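Side-chain contact in putative monooxygenase (Fusobacterium nucleatum subsp. nucleatum, PDB 3MCS), which is a putative monooxygenase, probably an oxidoreductase of the antibiotic biosynthesis monooxygenase family: residues T55-E60 with A115-I120. Numbering follows the deposited sequence.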
loop_
_atom_site.group_PDB
_atom_site.type_symbol
_atom_site.label_atom_id
_atom_site.label_comp_id
_atom_site.label_asym_id
_atom_site.label_seq_id
_atom_site.Cartn_x
_atom_site.Cartn_y
_atom_site.Cartn_z
ATOM N N THR A 55 7.390 -8.035 -10.229
ATOM C CA THR A 55 6.905 -6.655 -10.180
ATOM C C THR A 55 7.233 -5.979 -8.850
ATOM O O THR A 55 6.978 -6.534 -7.789
ATOM C CB THR A 55 5.366 -6.581 -10.357
ATOM O OG1 THR A 55 4.987 -7.083 -11.640
ATOM C CG2 THR A 55 4.869 -5.145 -10.212
ATOM N N SER A 56 7.789 -4.784 -8.901
ATOM C CA SER A 56 8.055 -4.014 -7.691
ATOM C C SER A 56 6.834 -3.194 -7.261
ATOM O O SER A 56 6.166 -2.589 -8.087
ATOM C CB SER A 56 9.198 -3.041 -7.945
ATOM O OG SER A 56 9.311 -2.070 -6.910
ATOM N N TYR A 57 6.515 -3.189 -5.973
ATOM C CA TYR A 57 5.473 -2.280 -5.457
ATOM C C TYR A 57 6.103 -1.509 -4.341
ATOM O O TYR A 57 6.819 -2.076 -3.535
ATOM C CB TYR A 57 4.262 -2.986 -4.877
ATOM C CG TYR A 57 3.323 -3.598 -5.863
ATOM C CD1 TYR A 57 3.500 -4.914 -6.295
ATOM C CD2 TYR A 57 2.221 -2.893 -6.328
ATOM C CE1 TYR A 57 2.622 -5.497 -7.200
ATOM C CE2 TYR A 57 1.337 -3.469 -7.234
ATOM C CZ TYR A 57 1.545 -4.769 -7.665
ATOM O OH TYR A 57 0.679 -5.345 -8.552
ATOM N N ILE A 58 5.848 -0.213 -4.305
ATOM C CA ILE A 58 6.336 0.628 -3.234
ATOM C C ILE A 58 5.171 1.531 -2.865
ATOM O O ILE A 58 4.684 2.275 -3.694
ATOM C CB ILE A 58 7.573 1.469 -3.640
ATOM C CG1 ILE A 58 8.673 0.597 -4.230
ATOM C CG2 ILE A 58 8.130 2.194 -2.454
ATOM C CD1 ILE A 58 9.944 1.377 -4.609
ATOM N N VAL A 59 4.690 1.391 -1.637
ATOM C CA VAL A 59 3.634 2.220 -1.093
ATOM C C VAL A 59 4.344 3.328 -0.325
ATOM O O VAL A 59 5.145 3.043 0.536
ATOM C CB VAL A 59 2.728 1.411 -0.165
ATOM C CG1 VAL A 59 1.625 2.284 0.439
ATOM C CG2 VAL A 59 2.144 0.244 -0.932
ATOM N N GLU A 60 4.067 4.580 -0.672
ATOM C CA GLU A 60 4.709 5.736 -0.071
ATOM C C GLU A 60 3.619 6.651 0.482
ATOM O O GLU A 60 2.668 6.957 -0.223
ATOM C CB GLU A 60 5.554 6.490 -1.106
ATOM C CG GLU A 60 6.737 5.706 -1.723
ATOM C CD GLU A 60 7.658 6.564 -2.680
ATOM O OE1 GLU A 60 7.476 7.774 -2.892
ATOM O OE2 GLU A 60 8.604 6.022 -3.240
ATOM N N ALA A 115 2.284 -8.884 3.722
ATOM C CA ALA A 115 1.650 -7.757 3.082
ATOM C C ALA A 115 0.765 -8.187 1.905
ATOM O O ALA A 115 1.105 -9.115 1.177
ATOM C CB ALA A 115 2.721 -6.805 2.609
ATOM N N VAL A 116 -0.367 -7.498 1.730
ATOM C CA VAL A 116 -1.319 -7.768 0.651
ATOM C C VAL A 116 -1.779 -6.464 0.045
ATOM O O VAL A 116 -1.910 -5.477 0.770
ATOM C CB VAL A 116 -2.559 -8.468 1.160
ATOM C CG1 VAL A 116 -3.412 -8.893 0.003
ATOM C CG2 VAL A 116 -2.173 -9.681 1.982
ATOM N N TYR A 117 -1.978 -6.446 -1.274
ATOM C CA TYR A 117 -2.477 -5.254 -1.966
ATOM C C TYR A 117 -3.615 -5.636 -2.890
ATOM O O TYR A 117 -3.453 -6.434 -3.813
ATOM C CB TYR A 117 -1.370 -4.551 -2.744
ATOM C CG TYR A 117 -1.807 -3.287 -3.444
ATOM C CD1 TYR A 117 -2.235 -2.188 -2.740
ATOM C CD2 TYR A 117 -1.721 -3.179 -4.832
ATOM C CE1 TYR A 117 -2.626 -0.994 -3.414
ATOM C CE2 TYR A 117 -2.098 -2.013 -5.516
ATOM C CZ TYR A 117 -2.547 -0.920 -4.810
ATOM O OH TYR A 117 -2.908 0.218 -5.530
ATOM N N THR A 118 -4.764 -5.032 -2.644
ATOM C CA THR A 118 -5.947 -5.305 -3.393
ATOM C C THR A 118 -6.448 -4.055 -4.105
ATOM O O THR A 118 -6.387 -2.970 -3.534
ATOM C CB THR A 118 -7.029 -5.782 -2.407
ATOM O OG1 THR A 118 -6.545 -6.927 -1.691
ATOM C CG2 THR A 118 -8.350 -6.104 -3.123
ATOM N N VAL A 119 -6.921 -4.211 -5.347
ATOM C CA VAL A 119 -7.566 -3.148 -6.123
ATOM C C VAL A 119 -8.971 -3.632 -6.516
ATOM O O VAL A 119 -9.112 -4.705 -7.080
ATOM C CB VAL A 119 -6.801 -2.778 -7.383
ATOM C CG1 VAL A 119 -7.574 -1.724 -8.169
ATOM C CG2 VAL A 119 -5.384 -2.271 -7.029
ATOM N N ILE A 120 -9.999 -2.839 -6.226
ATOM C CA ILE A 120 -11.379 -3.253 -6.440
ATOM C C ILE A 120 -12.139 -2.253 -7.289
ATOM O O ILE A 120 -12.346 -1.132 -6.870
ATOM C CB ILE A 120 -12.127 -3.362 -5.103
ATOM C CG1 ILE A 120 -11.276 -4.088 -4.054
ATOM C CG2 ILE A 120 -13.462 -4.050 -5.301
ATOM C CD1 ILE A 120 -11.947 -4.228 -2.684
#
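Tyr-57 and Tyr-117 illustrate how two strands that share no hydrogen bond can still meet through a pair of aromatic rings. Along 115-120 the side chains alternate, and Ala-115 comes first, on the same side of its strand as Tyr-117 but turned to Val-204 of strand 194-209. Val-116 then faces the other way, against Arg-199 and Glu-166. Tyr-117 follows and carries the contact. Its side chain leaves the backbone toward 55-60, and with CG anti to the backbone N (chi1 -178°) the ring is carried toward that strand. Tyr-57, whose CG lies instead beside its own backbone N, sends its ring to meet it, and the two side chains cross at about a right angle. One flank of each ring does the touching: CE2 of Tyr-57 lies 3.9 Å from CD2 of Tyr-117 and 4.1 Å from CE2 of Tyr-117. The ring planes are inclined at 55° with centroids 5.7 Å apart, an oblique aromatic pair. Neither hydroxyl bonds to the other segment, so the join is purely apolar, and a modest 90 Å² is buried. Leu-202 touches both tyrosine side chains, while Cys-163 packs on Tyr-117. Beyond it, Thr-118 turns away and Val-119, on the same side of its strand as Tyr-117, touches Lys-161. With CA atoms 9.2 Å apart at the tyrosines, the strands are not sheet neighbours; each lies in a different antibiotic biosynthesis monooxygenase family region. Such packing between the sheets of two ferredoxin-like halves is consistent with the dimeric alpha-beta barrel, formed here within one chain.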